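FERM, ARHGEF and pleckstrin domain-containing protein 2 (Mus musculus, PDB 6D2K) acts as a guanine nucleotide exchange factor that activates RAC1, with roles in semaphorin responses, actin remodelling and integrin signalling, and carries the FERM domain described here. Local coordinates at residues Q4-I10 with L21-K27; D47-F53 with L81-F87; L41-E45 with L95-T100. All coordinates share one frame; numbering follows the deposited sequence.

Interaction 1: Q4-I10 with L21-K27; sequences QEKHMRI and LFDIEPK
Met-8 with Ile-24 and Ile-10 with Phe-22 are antiparallel hydrogen-bonded pairs, and between them Arg-9 and Asp-23 form a non-hydrogen-bonded pair with CA atoms 4.6 Å apart. Each hydrogen-bonded pair is joined in both directions; Met-8 N to Ile-24 O measures 2.7 Å. The four apolar residues of these pairs share the buried face, where Ile-10 CD1 presses on Ile-24 CG2 at a tight 3.4 Å. The exposed face suits charge: Arg-9 bends at chi2 and chi3, bringing NH1 within 2.7 Å of Asp-23 OD1, a salt bridge with a weak hydrogen bond, its two planar groups 77° apart. Past the strands, Glu-25 CG lies over one face of the His-7 ring, 3.6 Å from its centroid. Glu-25 OE2 accepts Glu-5 N on its anti side and Lys-27 NZ from above the carboxylate plane. His-7 ND1 also donates to Glu-5 O, and a leucine here would probably leave that carbonyl without its mate and Glu-25 CG without its ring. This hairpin belongs to the ubiquitin-like N-terminal lobe: helix 30-41 packs on Phe-22 and Ile-24, helix 69-73 on Met-8, Ile-10 and Ile-24, and strand 79-85 meets Met-8 and Ile-10.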
# COMPACT_ATOMS: atom_id res chain seq x y z
N GLN A 4 -25.48 24.23 8.09
CA GLN A 4 -24.30 23.40 8.31
C GLN A 4 -23.07 24.28 8.43
O GLN A 4 -23.07 25.41 7.98
CB GLN A 4 -24.05 22.44 7.15
CG GLN A 4 -25.25 21.78 6.56
CD GLN A 4 -24.87 20.89 5.40
OE1 GLN A 4 -24.88 21.31 4.24
NE2 GLN A 4 -24.51 19.65 5.72
N GLU A 5 -22.01 23.74 9.03
CA GLU A 5 -20.73 24.43 9.04
C GLU A 5 -20.18 24.52 7.61
O GLU A 5 -20.51 23.70 6.75
CB GLU A 5 -19.74 23.69 9.93
CG GLU A 5 -20.28 23.35 11.32
CD GLU A 5 -20.36 24.56 12.24
OE1 GLU A 5 -20.99 24.44 13.31
OE2 GLU A 5 -19.79 25.62 11.89
N LYS A 6 -19.36 25.54 7.36
CA LYS A 6 -18.69 25.67 6.08
C LYS A 6 -17.89 24.40 5.82
O LYS A 6 -17.25 23.87 6.73
CB LYS A 6 -17.76 26.88 6.08
CG LYS A 6 -17.26 27.29 4.69
CD LYS A 6 -16.21 28.39 4.80
CE LYS A 6 -15.15 28.01 5.84
NZ LYS A 6 -13.96 28.92 5.80
N HIS A 7 -17.96 23.89 4.59
CA HIS A 7 -17.28 22.64 4.26
C HIS A 7 -15.88 22.92 3.71
O HIS A 7 -15.65 23.96 3.09
CB HIS A 7 -18.07 21.86 3.21
CG HIS A 7 -19.31 21.20 3.75
ND1 HIS A 7 -20.18 21.83 4.61
CD2 HIS A 7 -19.84 19.98 3.50
CE1 HIS A 7 -21.18 21.01 4.90
NE2 HIS A 7 -21.01 19.89 4.23
N MET A 8 -14.95 22.00 3.95
CA MET A 8 -13.65 22.05 3.29
C MET A 8 -13.68 21.21 2.02
O MET A 8 -14.38 20.20 1.95
CB MET A 8 -12.53 21.58 4.23
CG MET A 8 -12.72 20.18 4.80
SD MET A 8 -11.45 19.73 6.02
CE MET A 8 -9.95 19.81 5.02
N ARG A 9 -12.92 21.64 1.01
CA ARG A 9 -12.84 20.95 -0.27
C ARG A 9 -11.66 20.01 -0.20
O ARG A 9 -10.53 20.44 0.04
CB ARG A 9 -12.62 21.95 -1.41
CG ARG A 9 -12.49 21.32 -2.79
CD ARG A 9 -13.77 20.61 -3.18
NE ARG A 9 -14.37 21.15 -4.40
CZ ARG A 9 -15.21 22.18 -4.45
NH1 ARG A 9 -15.55 22.81 -3.33
NH2 ARG A 9 -15.70 22.58 -5.61
N ILE A 10 -11.90 18.72 -0.38
CA ILE A 10 -10.83 17.76 -0.31
C ILE A 10 -10.65 17.09 -1.67
O ILE A 10 -11.62 16.60 -2.24
CB ILE A 10 -11.12 16.71 0.78
CG1 ILE A 10 -11.26 17.41 2.13
CG2 ILE A 10 -10.02 15.66 0.83
CD1 ILE A 10 -11.56 16.50 3.29
N LEU A 21 -13.49 15.49 -6.21
CA LEU A 21 -13.57 16.52 -5.16
C LEU A 21 -14.69 16.19 -4.19
O LEU A 21 -15.81 15.85 -4.60
CB LEU A 21 -13.80 17.89 -5.80
CG LEU A 21 -12.81 18.26 -6.90
CD1 LEU A 21 -13.27 19.51 -7.64
CD2 LEU A 21 -11.40 18.47 -6.35
N PHE A 22 -14.40 16.28 -2.89
CA PHE A 22 -15.39 15.99 -1.86
C PHE A 22 -15.46 17.15 -0.88
O PHE A 22 -14.44 17.57 -0.35
CB PHE A 22 -15.04 14.71 -1.10
CG PHE A 22 -15.06 13.48 -1.96
CD1 PHE A 22 -16.14 12.62 -1.95
CD2 PHE A 22 -13.98 13.19 -2.78
CE1 PHE A 22 -16.14 11.48 -2.74
CE2 PHE A 22 -13.99 12.07 -3.58
CZ PHE A 22 -15.07 11.21 -3.56
N ASP A 23 -16.66 17.66 -0.66
CA ASP A 23 -16.85 18.75 0.29
C ASP A 23 -17.38 18.19 1.60
O ASP A 23 -18.37 17.47 1.63
CB ASP A 23 -17.81 19.79 -0.29
CG ASP A 23 -17.24 20.49 -1.50
OD1 ASP A 23 -16.08 20.95 -1.42
OD2 ASP A 23 -17.94 20.58 -2.53
N ILE A 24 -16.69 18.50 2.69
CA ILE A 24 -17.04 17.91 3.97
C ILE A 24 -16.81 18.90 5.10
O ILE A 24 -15.92 19.75 5.01
CB ILE A 24 -16.22 16.64 4.22
CG1 ILE A 24 -16.79 15.83 5.39
CG2 ILE A 24 -14.77 16.99 4.45
CD1 ILE A 24 -16.31 14.40 5.41
N GLU A 25 -17.60 18.78 6.16
CA GLU A 25 -17.39 19.59 7.35
C GLU A 25 -16.14 19.13 8.06
O GLU A 25 -16.00 17.95 8.38
CB GLU A 25 -18.59 19.51 8.29
CG GLU A 25 -19.85 20.12 7.71
CD GLU A 25 -21.06 19.92 8.59
OE1 GLU A 25 -21.54 18.78 8.69
OE2 GLU A 25 -21.52 20.92 9.19
N PRO A 26 -15.21 20.06 8.30
CA PRO A 26 -13.90 19.72 8.87
C PRO A 26 -14.02 18.91 10.16
O PRO A 26 -13.14 18.10 10.43
CB PRO A 26 -13.27 21.09 9.14
CG PRO A 26 -13.93 22.01 8.17
CD PRO A 26 -15.33 21.50 7.99
N LYS A 27 -15.09 19.12 10.92
CA LYS A 27 -15.25 18.45 12.21
C LYS A 27 -15.69 17.00 12.10
O LYS A 27 -15.63 16.26 13.08
CB LYS A 27 -16.26 19.21 13.07
CG LYS A 27 -17.68 19.08 12.55
CD LYS A 27 -18.66 19.88 13.40
CE LYS A 27 -20.05 19.81 12.80
NZ LYS A 27 -20.01 20.22 11.36

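Interaction 2: D47-F53 with L81-F87; sequences DYFGLEF and LRLAVKF
Phe-87 turns its ring edge to the backbone of Asp-47, CD2 lying 3.4 Å from Asp-47 O, while Lys-86 CG sits over the centre of one ring face. The Tyr-48 ring likewise offers an edge, to Phe-87 O, which is 3.5 Å from Tyr-48 CD1. Both rings also meet Phe-283, Phe-87 by stacking and Tyr-48 edge-to-face. The third flat group, the Arg-82 guanidinium, takes Glu-52 at its edge: NE donates to OE1 over 2.9 Å, nearly in the guanidinium plane and on the anti side of the carboxylate, though 31° out of the carboxylate plane. Glu-52 CG occupies the crowded position between backbone N and carbonyl carbon (chi1 53°), and the extended chain beyond it carries the acid obliquely across the Arg-82 chain, the two planes 30° apart.

The backbones form an antiparallel ladder between two strands of the ubiquitin-like sheet. Gly-50 and Ala-84 bond in both directions, as do Glu-52 and Arg-82. Gly-50 brings no side chain to the face that carries Glu-52 and Ala-84. Where the ladder ends, Tyr-48 O accepts from Lys-86 N at 2.8 Å and from Phe-87 N. Leu-51 and Leu-83 share the opposite face from Glu-52, Leu-51 CD2 packing near Leu-83; at the strand end Phe-49 CE1 touches Val-85 CG2 at 3.6 Å.

Glu-52 and Arg-82 are buried charges, so their pairing matters. Arg-82 NH2 has a further salt bridge to Glu-114 and its guanidinium a cation-pi contact with Trp-60. Arg-82, helped by a long, weak ion pair from Arg-110, would probably favour ionised Glu-52. Phe-87 O, by contrast, is buried without any polar partner in the model.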
# COMPACT_ATOMS: atom_id res chain seq x y z
N ASP A 47 -13.21 -2.62 2.99
CA ASP A 47 -12.42 -2.82 4.22
C ASP A 47 -10.93 -3.04 3.96
O ASP A 47 -10.10 -2.90 4.87
CB ASP A 47 -13.01 -3.93 5.12
CG ASP A 47 -13.21 -5.26 4.40
OD1 ASP A 47 -13.00 -6.31 5.04
OD2 ASP A 47 -13.60 -5.26 3.21
N TYR A 48 -10.58 -3.32 2.71
CA TYR A 48 -9.17 -3.48 2.34
C TYR A 48 -8.47 -2.16 2.09
O TYR A 48 -7.26 -2.13 1.94
CB TYR A 48 -9.01 -4.34 1.09
CG TYR A 48 -9.35 -5.79 1.31
CD1 TYR A 48 -8.39 -6.69 1.77
CD2 TYR A 48 -10.64 -6.26 1.09
CE1 TYR A 48 -8.71 -8.01 2.00
CE2 TYR A 48 -10.96 -7.58 1.33
CZ TYR A 48 -10.00 -8.44 1.78
OH TYR A 48 -10.32 -9.76 2.01
N PHE A 49 -9.24 -1.07 2.05
CA PHE A 49 -8.74 0.19 1.52
C PHE A 49 -8.71 1.31 2.56
O PHE A 49 -9.33 1.21 3.61
CB PHE A 49 -9.57 0.65 0.31
CG PHE A 49 -9.48 -0.28 -0.87
CD1 PHE A 49 -8.60 -0.03 -1.90
CD2 PHE A 49 -10.26 -1.43 -0.93
CE1 PHE A 49 -8.52 -0.88 -2.98
CE2 PHE A 49 -10.18 -2.29 -2.02
CZ PHE A 49 -9.30 -2.02 -3.04
N GLY A 50 -7.97 2.36 2.22
CA GLY A 50 -7.91 3.56 3.03
C GLY A 50 -7.61 4.77 2.18
O GLY A 50 -7.50 4.68 0.94
N LEU A 51 -7.50 5.93 2.84
CA LEU A 51 -7.06 7.14 2.19
C LEU A 51 -5.82 7.60 2.92
O LEU A 51 -5.77 7.56 4.14
CB LEU A 51 -8.14 8.23 2.28
CG LEU A 51 -9.45 7.96 1.55
CD1 LEU A 51 -10.42 9.11 1.84
CD2 LEU A 51 -9.22 7.82 0.06
N GLU A 52 -4.80 8.01 2.17
CA GLU A 52 -3.55 8.41 2.78
C GLU A 52 -3.15 9.79 2.29
O GLU A 52 -3.55 10.23 1.21
CB GLU A 52 -2.44 7.39 2.49
CG GLU A 52 -2.25 7.05 1.00
CD GLU A 52 -1.15 6.03 0.76
OE1 GLU A 52 -0.83 5.75 -0.42
OE2 GLU A 52 -0.60 5.50 1.74
N PHE A 53 -2.36 10.47 3.11
CA PHE A 53 -1.82 11.77 2.73
C PHE A 53 -0.35 11.85 3.13
O PHE A 53 0.11 11.12 4.00
CB PHE A 53 -2.64 12.91 3.34
CG PHE A 53 -2.75 12.86 4.84
CD1 PHE A 53 -1.91 13.60 5.65
CD2 PHE A 53 -3.73 12.08 5.43
CE1 PHE A 53 -2.02 13.55 7.02
CE2 PHE A 53 -3.85 12.02 6.80
CZ PHE A 53 -3.00 12.76 7.60
N LEU A 81 -5.74 13.81 -0.58
CA LEU A 81 -5.54 12.46 -0.07
C LEU A 81 -5.59 11.54 -1.27
O LEU A 81 -6.11 11.94 -2.31
CB LEU A 81 -6.65 12.07 0.90
CG LEU A 81 -6.59 12.81 2.23
CD1 LEU A 81 -7.48 14.03 2.18
CD2 LEU A 81 -7.01 11.90 3.35
N ARG A 82 -5.07 10.33 -1.13
CA ARG A 82 -5.18 9.37 -2.23
C ARG A 82 -5.70 8.03 -1.75
O ARG A 82 -5.44 7.60 -0.64
CB ARG A 82 -3.87 9.21 -3.00
CG ARG A 82 -2.81 8.39 -2.31
CD ARG A 82 -1.56 8.36 -3.18
NE ARG A 82 -0.52 7.49 -2.66
CZ ARG A 82 0.62 7.25 -3.30
NH1 ARG A 82 1.52 6.44 -2.77
NH2 ARG A 82 0.84 7.82 -4.48
N LEU A 83 -6.45 7.37 -2.63
CA LEU A 83 -6.93 6.02 -2.40
C LEU A 83 -5.78 5.04 -2.45
O LEU A 83 -4.92 5.16 -3.33
CB LEU A 83 -7.93 5.65 -3.50
CG LEU A 83 -8.48 4.23 -3.44
CD1 LEU A 83 -9.27 4.02 -2.18
CD2 LEU A 83 -9.34 4.00 -4.68
N ALA A 84 -5.76 4.08 -1.53
CA ALA A 84 -4.73 3.06 -1.52
C ALA A 84 -5.23 1.81 -0.85
O ALA A 84 -6.08 1.87 0.04
CB ALA A 84 -3.47 3.57 -0.79
N VAL A 85 -4.68 0.67 -1.25
CA VAL A 85 -4.87 -0.57 -0.49
C VAL A 85 -4.14 -0.46 0.86
O VAL A 85 -2.95 -0.15 0.90
CB VAL A 85 -4.31 -1.77 -1.24
CG1 VAL A 85 -4.31 -3.00 -0.32
CG2 VAL A 85 -5.09 -2.03 -2.54
N LYS A 86 -4.85 -0.72 1.95
CA LYS A 86 -4.24 -0.75 3.27
C LYS A 86 -3.80 -2.16 3.64
O LYS A 86 -2.70 -2.36 4.15
CB LYS A 86 -5.22 -0.20 4.31
CG LYS A 86 -4.62 -0.11 5.72
CD LYS A 86 -5.68 0.26 6.75
CE LYS A 86 -5.23 1.44 7.59
NZ LYS A 86 -6.29 1.84 8.57
N PHE A 87 -4.67 -3.14 3.39
CA PHE A 87 -4.40 -4.51 3.79
C PHE A 87 -4.21 -5.40 2.55
O PHE A 87 -5.11 -5.56 1.75
CB PHE A 87 -5.56 -5.07 4.63
CG PHE A 87 -5.84 -4.29 5.88
CD1 PHE A 87 -4.95 -4.33 6.95
CD2 PHE A 87 -6.97 -3.50 5.99
CE1 PHE A 87 -5.19 -3.60 8.11
CE2 PHE A 87 -7.21 -2.77 7.15
CZ PHE A 87 -6.32 -2.82 8.20

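Interaction 3: L41-E45 with L95-T100; sequences LNLIE and LQEEYT
Glu-45 starts with CG anti to its own carbonyl carbon (chi1 -59°) and runs on extended, a shape that delivers the carboxylate to the backbone of Gln-96 and Glu-97 and the hydroxyl of Thr-100. Tyr-99 takes another course: CG opposite the backbone N (chi1 -177°) swings the ring out to Leu-41 and Leu-43. Three hydrogen bonds grip the Glu-45 acid. OE1 receives Gln-96 N on its syn side at 2.9 Å. OE2 accepts the Thr-100 hydroxyl on its anti side, OG1 being 2.6 Å away, and also Glu-97 N at 3.1 Å, which arrives from above the carboxylate plane. A glutamate is long enough to span this distance and supplies two acceptors.

Glu-97 is the N-cap residue of helix 98-113, the first helix of the FERM central domain, so an anion from the N-terminal, ubiquitin-like lobe sits beside a helix start, where the helix dipole would probably favour its negative charge. A few residues before Glu-45, helix 30-41 ends in a Schellman motif, with Asn-42 at positive phi as the C-prime residue.

Water 1 accepts from Glu-45 N at 3.0 Å and donates to Thr-100 OG1, a second link between the same two residues. Leu-43 CD1 packs on Tyr-99 CE2 at 4.0 Å, the two side chains crossing at about a right angle, while Leu-41 CD2 lies 3.6 Å from Tyr-99 OH. Leu-43 further reaches Leu-103 of helix 98-113 and Phe-49 of strand 49-54.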
# COMPACT_ATOMS: atom_id res chain seq x y z
N LEU A 41 -17.33 5.21 -5.62
CA LEU A 41 -16.70 4.11 -6.35
C LEU A 41 -17.56 2.86 -6.43
O LEU A 41 -17.28 1.96 -7.22
CB LEU A 41 -15.36 3.73 -5.70
CG LEU A 41 -14.28 4.82 -5.75
CD1 LEU A 41 -13.01 4.37 -5.01
CD2 LEU A 41 -13.97 5.23 -7.18
N ASN A 42 -18.60 2.80 -5.60
CA ASN A 42 -19.36 1.58 -5.43
C ASN A 42 -18.40 0.44 -5.08
O ASN A 42 -18.40 -0.62 -5.71
CB ASN A 42 -20.17 1.28 -6.69
CG ASN A 42 -21.23 2.33 -6.96
OD1 ASN A 42 -22.03 2.65 -6.07
ND2 ASN A 42 -21.25 2.87 -8.17
N LEU A 43 -17.58 0.70 -4.06
CA LEU A 43 -16.59 -0.25 -3.59
C LEU A 43 -17.12 -1.12 -2.45
O LEU A 43 -17.14 -0.69 -1.30
CB LEU A 43 -15.33 0.51 -3.14
CG LEU A 43 -14.15 -0.32 -2.64
CD1 LEU A 43 -13.74 -1.34 -3.70
CD2 LEU A 43 -12.98 0.59 -2.27
N ILE A 44 -17.54 -2.34 -2.77
CA ILE A 44 -18.08 -3.25 -1.77
C ILE A 44 -17.04 -3.73 -0.77
O ILE A 44 -17.26 -3.68 0.44
CB ILE A 44 -18.74 -4.48 -2.43
CG1 ILE A 44 -19.93 -4.05 -3.29
CG2 ILE A 44 -19.19 -5.47 -1.37
CD1 ILE A 44 -20.68 -5.22 -3.93
N GLU A 45 -15.90 -4.20 -1.28
CA GLU A 45 -14.85 -4.72 -0.42
C GLU A 45 -13.95 -3.57 0.03
O GLU A 45 -12.73 -3.62 -0.11
CB GLU A 45 -14.06 -5.80 -1.16
CG GLU A 45 -14.96 -6.97 -1.61
CD GLU A 45 -14.20 -8.08 -2.30
OE1 GLU A 45 -13.95 -9.13 -1.66
OE2 GLU A 45 -13.85 -7.92 -3.48
N LEU A 95 -10.27 -12.24 -3.99
CA LEU A 95 -11.21 -11.18 -3.68
C LEU A 95 -12.53 -11.42 -4.43
O LEU A 95 -12.53 -11.94 -5.54
CB LEU A 95 -10.64 -9.81 -4.04
CG LEU A 95 -9.47 -9.29 -3.19
CD1 LEU A 95 -8.73 -8.20 -3.96
CD2 LEU A 95 -9.97 -8.76 -1.85
N GLN A 96 -13.65 -11.03 -3.82
CA GLN A 96 -14.96 -11.42 -4.34
C GLN A 96 -15.41 -10.74 -5.63
O GLN A 96 -16.18 -11.31 -6.40
CB GLN A 96 -16.03 -11.21 -3.27
CG GLN A 96 -15.74 -11.93 -1.98
CD GLN A 96 -16.60 -13.15 -1.81
OE1 GLN A 96 -17.53 -13.15 -1.01
NE2 GLN A 96 -16.30 -14.19 -2.58
N GLU A 97 -14.94 -9.51 -5.86
CA GLU A 97 -15.40 -8.73 -7.01
C GLU A 97 -14.29 -8.45 -7.99
O GLU A 97 -13.16 -8.14 -7.60
CB GLU A 97 -15.98 -7.39 -6.55
CG GLU A 97 -17.21 -7.52 -5.69
CD GLU A 97 -18.40 -8.03 -6.46
OE1 GLU A 97 -19.37 -8.48 -5.83
OE2 GLU A 97 -18.36 -7.99 -7.71
N GLU A 98 -14.63 -8.53 -9.28
CA GLU A 98 -13.73 -8.14 -10.35
C GLU A 98 -13.25 -6.70 -10.11
O GLU A 98 -12.08 -6.39 -10.33
CB GLU A 98 -14.41 -8.29 -11.72
CG GLU A 98 -13.54 -7.91 -12.91
CD GLU A 98 -14.17 -8.25 -14.25
OE1 GLU A 98 -14.54 -9.43 -14.44
OE2 GLU A 98 -14.26 -7.35 -15.12
N TYR A 99 -14.14 -5.83 -9.64
CA TYR A 99 -13.76 -4.43 -9.43
C TYR A 99 -12.64 -4.29 -8.39
O TYR A 99 -11.73 -3.49 -8.56
CB TYR A 99 -14.97 -3.58 -9.05
CG TYR A 99 -14.63 -2.12 -8.89
CD1 TYR A 99 -14.25 -1.36 -9.99
CD2 TYR A 99 -14.70 -1.50 -7.65
CE1 TYR A 99 -13.94 -0.03 -9.86
CE2 TYR A 99 -14.40 -0.16 -7.51
CZ TYR A 99 -14.01 0.55 -8.61
OH TYR A 99 -13.71 1.88 -8.47
N THR A 100 -12.72 -5.08 -7.33
CA THR A 100 -11.70 -5.02 -6.28
C THR A 100 -10.38 -5.51 -6.88
O THR A 100 -9.32 -4.95 -6.59
CB THR A 100 -12.04 -5.90 -5.07
OG1 THR A 100 -13.41 -5.73 -4.72
CG2 THR A 100 -11.17 -5.52 -3.87
O HOH W 1 -15.57 -4.36 -4.23

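From the N terminus, interaction 1 comes first, closing the short hairpin of strands 8-13 and 19-24 before the other two begin. The chain then runs through helix 30-41 into 41-45, which opens interaction 3; interaction 2 closes the loop from 47-53 to 81-87 inside it, and 95-100 completes interaction 3. Interactions 1 and 2 share one sheet, strands 8-13 and 79-85 being neighbours, and touch where Ile-10 CG2 meets Leu-81 CD1. Interactions 2 and 3 touch more widely, through pairs such as Tyr-48 with Leu-95. The first two lie in the ubiquitin-like lobe, and interaction 2 also meets helix 267-284 of the C-terminal PH-like lobe; interaction 3 joins the ubiquitin-like lobe to the helical central domain.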